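Local structure of alpha-galactosidase (Lactobacillus brevis, 3MI6) at residues T123-V136 / D148-V161. The protein probably hydrolyses terminal, non-reducing alpha-D-galactose residues from alpha-galactosides, as a member of glycosyl hydrolase family 36. Residues are numbered along the deposited sequence; the frame is centred on the assembly and turned at random.
Sequences TFDDTDDDAQTLVV and DLNYSIFPHQDVIV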
loop_
_atom_site.group_PDB
_atom_site.type_symbol
_atom_site.label_atom_id
_atom_site.label_comp_id
_atom_site.label_asym_id
_atom_site.label_seq_id
_atom_site.Cartn_x
_atom_site.Cartn_y
_atom_site.Cartn_z
ATOM N N THR D 123 -20.176 -32.581 14.431
ATOM C CA THR D 123 -19.809 -32.118 15.758
ATOM C C THR D 123 -20.712 -32.655 16.842
ATOM O O THR D 123 -21.887 -32.881 16.631
ATOM C CB THR D 123 -19.805 -30.601 15.818
ATOM O OG1 THR D 123 -20.977 -30.108 15.155
ATOM C CG2 THR D 123 -18.569 -30.081 15.121
ATOM N N PHE D 124 -20.150 -32.832 18.024
ATOM C CA PHE D 124 -20.880 -33.453 19.101
ATOM C C PHE D 124 -20.460 -32.825 20.424
ATOM O O PHE D 124 -19.356 -32.303 20.538
ATOM C CB PHE D 124 -20.526 -34.923 19.114
ATOM C CG PHE D 124 -19.067 -35.162 19.024
ATOM C CD1 PHE D 124 -18.295 -35.222 20.170
ATOM C CD2 PHE D 124 -18.450 -35.292 17.793
ATOM C CE1 PHE D 124 -16.934 -35.441 20.098
ATOM C CE2 PHE D 124 -17.079 -35.502 17.708
ATOM C CZ PHE D 124 -16.319 -35.574 18.864
ATOM N N ASP D 125 -21.358 -32.860 21.408
ATOM C CA ASP D 125 -21.032 -32.501 22.780
ATOM C C ASP D 125 -21.281 -33.696 23.692
ATOM O O ASP D 125 -22.384 -33.885 24.180
ATOM C CB ASP D 125 -21.845 -31.287 23.251
ATOM C CG ASP D 125 -21.478 -30.861 24.668
ATOM O OD1 ASP D 125 -20.383 -31.239 25.128
ATOM O OD2 ASP D 125 -22.269 -30.154 25.333
ATOM N N ASP D 126 -20.255 -34.501 23.917
ATOM C CA ASP D 126 -20.360 -35.636 24.816
ATOM C C ASP D 126 -19.535 -35.359 26.068
ATOM O O ASP D 126 -19.198 -36.268 26.827
ATOM C CB ASP D 126 -19.846 -36.904 24.129
ATOM C CG ASP D 126 -20.694 -37.315 22.924
ATOM O OD1 ASP D 126 -21.953 -37.240 23.006
ATOM O OD2 ASP D 126 -20.096 -37.727 21.898
ATOM N N THR D 127 -19.199 -34.095 26.275
ATOM C CA THR D 127 -18.287 -33.717 27.348
ATOM C C THR D 127 -18.960 -32.709 28.266
ATOM O O THR D 127 -18.304 -31.952 28.975
ATOM C CB THR D 127 -16.973 -33.137 26.784
ATOM O OG1 THR D 127 -17.264 -32.350 25.621
ATOM C CG2 THR D 127 -16.009 -34.258 26.398
ATOM N N ASP D 128 -20.286 -32.719 28.250
ATOM C CA ASP D 128 -21.047 -31.865 29.143
ATOM C C ASP D 128 -20.399 -30.488 29.157
ATOM O O ASP D 128 -19.742 -30.121 30.125
ATOM C CB ASP D 128 -21.043 -32.468 30.545
ATOM C CG ASP D 128 -22.157 -31.935 31.398
ATOM O OD1 ASP D 128 -23.023 -31.218 30.839
ATOM O OD2 ASP D 128 -22.165 -32.231 32.614
ATOM N N ASP D 129 -20.580 -29.740 28.070
ATOM C CA ASP D 129 -19.803 -28.532 27.823
ATOM C C ASP D 129 -20.747 -27.419 27.465
ATOM O O ASP D 129 -20.366 -26.463 26.812
ATOM C CB ASP D 129 -18.831 -28.766 26.669
ATOM C CG ASP D 129 -17.780 -27.669 26.544
ATOM O OD1 ASP D 129 -17.488 -26.982 27.550
ATOM O OD2 ASP D 129 -17.233 -27.504 25.430
ATOM N N ASP D 130 -22.001 -27.578 27.863
ATOM C CA ASP D 130 -22.993 -26.509 27.787
ATOM C C ASP D 130 -23.444 -26.132 26.377
ATOM O O ASP D 130 -23.970 -25.033 26.160
ATOM C CB ASP D 130 -22.509 -25.287 28.579
ATOM C CG ASP D 130 -22.134 -25.646 30.021
ATOM O OD1 ASP D 130 -22.803 -26.531 30.620
ATOM O OD2 ASP D 130 -21.163 -25.059 30.552
ATOM N N ALA D 131 -23.280 -27.059 25.432
ATOM C CA ALA D 131 -23.728 -26.826 24.059
ATOM C C ALA D 131 -25.238 -26.928 23.939
ATOM O O ALA D 131 -25.899 -27.533 24.771
ATOM C CB ALA D 131 -23.049 -27.770 23.079
ATOM N N GLN D 132 -25.776 -26.321 22.892
ATOM C CA GLN D 132 -27.206 -26.307 22.646
ATOM C C GLN D 132 -27.441 -26.376 21.138
ATOM O O GLN D 132 -26.659 -25.835 20.364
ATOM C CB GLN D 132 -27.833 -25.022 23.202
ATOM C CG GLN D 132 -27.624 -24.765 24.692
ATOM C CD GLN D 132 -28.497 -23.624 25.216
ATOM O OE1 GLN D 132 -29.546 -23.860 25.808
ATOM N NE2 GLN D 132 -28.070 -22.385 24.988
ATOM N N THR D 133 -28.506 -27.043 20.709
ATOM C CA THR D 133 -28.840 -27.046 19.293
ATOM C C THR D 133 -30.209 -26.417 19.109
ATOM O O THR D 133 -31.168 -26.823 19.750
ATOM C CB THR D 133 -28.832 -28.469 18.676
ATOM O OG1 THR D 133 -27.652 -29.169 19.062
ATOM C CG2 THR D 133 -28.880 -28.402 17.164
ATOM N N LEU D 134 -30.271 -25.413 18.242
ATOM C CA LEU D 134 -31.499 -24.717 17.886
ATOM C C LEU D 134 -31.867 -25.159 16.481
ATOM O O LEU D 134 -31.032 -25.089 15.581
ATOM C CB LEU D 134 -31.259 -23.207 17.895
ATOM C CG LEU D 134 -32.413 -22.311 17.429
ATOM C CD1 LEU D 134 -33.540 -22.296 18.444
ATOM C CD2 LEU D 134 -31.960 -20.898 17.151
ATOM N N VAL D 135 -33.095 -25.634 16.287
ATOM C CA VAL D 135 -33.550 -26.043 14.962
ATOM C C VAL D 135 -34.710 -25.177 14.511
ATOM O O VAL D 135 -35.763 -25.186 15.124
ATOM C CB VAL D 135 -34.016 -27.501 14.929
ATOM C CG1 VAL D 135 -34.372 -27.901 13.504
ATOM C CG2 VAL D 135 -32.963 -28.411 15.494
ATOM N N VAL D 136 -34.528 -24.441 13.426
ATOM C CA VAL D 136 -35.536 -23.485 13.003
ATOM C C VAL D 136 -36.158 -23.913 11.685
ATOM O O VAL D 136 -35.561 -23.738 10.624
ATOM C CB VAL D 136 -34.942 -22.065 12.869
ATOM C CG1 VAL D 136 -35.981 -21.098 12.351
ATOM C CG2 VAL D 136 -34.415 -21.596 14.197
ATOM N N ASP D 148 -35.000 -27.421 7.554
ATOM C CA ASP D 148 -34.507 -27.201 8.904
ATOM C C ASP D 148 -33.170 -26.448 8.884
ATOM O O ASP D 148 -32.204 -26.887 8.249
ATOM C CB ASP D 148 -34.382 -28.525 9.655
ATOM C CG ASP D 148 -35.738 -29.134 9.978
ATOM O OD1 ASP D 148 -36.739 -28.407 9.775
ATOM O OD2 ASP D 148 -35.807 -30.317 10.426
ATOM N N LEU D 149 -33.135 -25.298 9.557
ATOM C CA LEU D 149 -31.902 -24.543 9.775
ATOM C C LEU D 149 -31.344 -24.839 11.173
ATOM O O LEU D 149 -31.968 -24.543 12.188
ATOM C CB LEU D 149 -32.127 -23.039 9.595
ATOM C CG LEU D 149 -32.401 -22.570 8.169
ATOM C CD1 LEU D 149 -32.276 -21.060 8.028
ATOM C CD2 LEU D 149 -31.446 -23.246 7.228
ATOM N N ASN D 150 -30.162 -25.430 11.216
ATOM C CA ASN D 150 -29.569 -25.808 12.479
ATOM C C ASN D 150 -28.494 -24.837 12.925
ATOM O O ASN D 150 -27.801 -24.212 12.104
ATOM C CB ASN D 150 -29.013 -27.217 12.372
ATOM C CG ASN D 150 -30.003 -28.169 11.745
ATOM O OD1 ASN D 150 -31.114 -28.325 12.231
ATOM N ND2 ASN D 150 -29.611 -28.795 10.649
ATOM N N TYR D 151 -28.379 -24.711 14.240
ATOM C CA TYR D 151 -27.485 -23.766 14.871
ATOM C C TYR D 151 -27.150 -24.381 16.203
ATOM O O TYR D 151 -27.987 -24.396 17.091
ATOM C CB TYR D 151 -28.222 -22.470 15.168
ATOM C CG TYR D 151 -28.673 -21.646 13.980
ATOM C CD1 TYR D 151 -29.915 -21.852 13.391
ATOM C CD2 TYR D 151 -27.881 -20.619 13.481
ATOM C CE1 TYR D 151 -30.344 -21.074 12.315
ATOM C CE2 TYR D 151 -28.291 -19.845 12.408
ATOM C CZ TYR D 151 -29.523 -20.066 11.831
ATOM O OH TYR D 151 -29.925 -19.286 10.768
ATOM N N SER D 152 -25.946 -24.904 16.361
ATOM C CA SER D 152 -25.506 -25.348 17.677
ATOM C C SER D 152 -24.497 -24.377 18.290
ATOM O O SER D 152 -23.455 -24.103 17.704
ATOM C CB SER D 152 -24.902 -26.737 17.585
ATOM O OG SER D 152 -25.744 -27.571 16.827
ATOM N N ILE D 153 -24.830 -23.849 19.464
ATOM C CA ILE D 153 -23.922 -23.015 20.234
ATOM C C ILE D 153 -22.912 -23.854 21.014
ATOM O O ILE D 153 -23.266 -24.842 21.643
ATOM C CB ILE D 153 -24.697 -22.110 21.212
ATOM C CG1 ILE D 153 -25.122 -20.826 20.513
ATOM C CG2 ILE D 153 -23.847 -21.701 22.401
ATOM C CD1 ILE D 153 -25.194 -19.654 21.465
ATOM N N PHE D 154 -21.648 -23.457 20.957
ATOM C CA PHE D 154 -20.602 -24.058 21.782
ATOM C C PHE D 154 -19.900 -22.948 22.549
ATOM O O PHE D 154 -18.766 -22.594 22.248
ATOM C CB PHE D 154 -19.601 -24.784 20.905
ATOM C CG PHE D 154 -20.038 -26.151 20.487
ATOM C CD1 PHE D 154 -20.777 -26.329 19.359
ATOM C CD2 PHE D 154 -19.674 -27.257 21.214
ATOM C CE1 PHE D 154 -21.151 -27.570 18.975
ATOM C CE2 PHE D 154 -20.050 -28.503 20.825
ATOM C CZ PHE D 154 -20.789 -28.660 19.707
ATOM N N PRO D 155 -20.571 -22.407 23.563
ATOM C CA PRO D 155 -20.223 -21.134 24.193
ATOM C C PRO D 155 -18.762 -21.007 24.601
ATOM O O PRO D 155 -18.214 -19.908 24.507
ATOM C CB PRO D 155 -21.098 -21.123 25.441
ATOM C CG PRO D 155 -21.461 -22.567 25.665
ATOM C CD PRO D 155 -21.619 -23.118 24.309
ATOM N N HIS D 156 -18.132 -22.089 25.042
ATOM C CA HIS D 156 -16.795 -21.947 25.644
ATOM C C HIS D 156 -15.608 -21.851 24.655
ATOM O O HIS D 156 -14.479 -21.552 25.050
ATOM C CB HIS D 156 -16.558 -23.006 26.740
ATOM C CG HIS D 156 -17.642 -23.040 27.773
ATOM N ND1 HIS D 156 -18.045 -21.918 28.466
ATOM C CD2 HIS D 156 -18.427 -24.054 28.210
ATOM C CE1 HIS D 156 -19.030 -22.238 29.286
ATOM N NE2 HIS D 156 -19.279 -23.528 29.150
ATOM N N GLN D 157 -15.865 -22.095 23.375
ATOM C CA GLN D 157 -14.838 -21.923 22.368
ATOM C C GLN D 157 -15.316 -20.866 21.382
ATOM O O GLN D 157 -14.727 -20.665 20.330
ATOM C CB GLN D 157 -14.538 -23.244 21.661
ATOM C CG GLN D 157 -14.081 -24.360 22.568
ATOM C CD GLN D 157 -15.222 -25.094 23.247
ATOM O OE1 GLN D 157 -16.342 -25.116 22.740
ATOM N NE2 GLN D 157 -14.939 -25.705 24.403
ATOM N N ASP D 158 -16.409 -20.203 21.718
ATOM C CA ASP D 158 -16.918 -19.132 20.867
ATOM C C ASP D 158 -17.304 -19.591 19.453
ATOM O O ASP D 158 -17.397 -18.788 18.534
ATOM C CB ASP D 158 -15.929 -17.957 20.849
ATOM C CG ASP D 158 -16.034 -17.078 22.120
ATOM O OD1 ASP D 158 -17.157 -16.969 22.676
ATOM O OD2 ASP D 158 -15.011 -16.487 22.554
ATOM N N VAL D 159 -17.573 -20.888 19.319
ATOM C CA VAL D 159 -17.988 -21.504 18.061
ATOM C C VAL D 159 -19.502 -21.661 17.931
ATOM O O VAL D 159 -20.162 -22.141 18.843
ATOM C CB VAL D 159 -17.426 -22.928 17.954
ATOM C CG1 VAL D 159 -18.100 -23.686 16.814
ATOM C CG2 VAL D 159 -15.913 -22.903 17.786
ATOM N N ILE D 160 -20.046 -21.274 16.785
ATOM C CA ILE D 160 -21.412 -21.603 16.408
ATOM C C ILE D 160 -21.312 -22.496 15.196
ATOM O O ILE D 160 -20.614 -22.148 14.255
ATOM C CB ILE D 160 -22.171 -20.342 16.010
ATOM C CG1 ILE D 160 -22.498 -19.509 17.258
ATOM C CG2 ILE D 160 -23.434 -20.695 15.248
ATOM C CD1 ILE D 160 -22.841 -18.069 16.989
ATOM N N VAL D 161 -21.975 -23.654 15.226
ATOM C CA VAL D 161 -21.970 -24.611 14.106
ATOM C C VAL D 161 -23.292 -24.585 13.364
ATOM O O VAL D 161 -24.340 -24.661 13.986
ATOM C CB VAL D 161 -21.782 -26.064 14.584
ATOM C CG1 VAL D 161 -21.884 -27.026 13.406
ATOM C CG2 VAL D 161 -20.468 -26.242 15.282
#
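L134 and Y151 exchange two backbone hydrogen bonds as the middle of three such pairs in the antiparallel hairpin of strands 132-140 and 146-154, showing how regular pairing can give way, at a hairpin's open end, to side-chain bonds between loops. Q132 with I153 and V136 with L149 are the flanking hydrogen-bonded pairs; L134, V136, Y151 and I153 turn to one face of this family 36 N-terminal domain sheet, where F12, L14 and F23 pack among them. Beyond Q132 and I153, A131 CB sits over one face of the F154 ring, 4.0 Å from its centroid. H156 NE2 gives a nearly straight bond (2.8 Å, 176°) to the anti lone pair of D130 OD2, in the imidazole plane, while Q157 NE2 reaches the syn lone pair of D129 OD2 at 3.1 Å, an oxygen also bonded to H319 of helix 305-319. Behind them stands D125, whose carboxylate, swung anti to the backbone N (chi1 -178°), forms an Asx turn through OD1, which accepts from T127 N. Replacing D125 with an alanine would probably leave the amides of T127, D129 and A131 without this acceptor and the loop freer to move. D125 OD2 takes two of them, D129 N on its syn lone pair and A131 N from above the carboxylate plane.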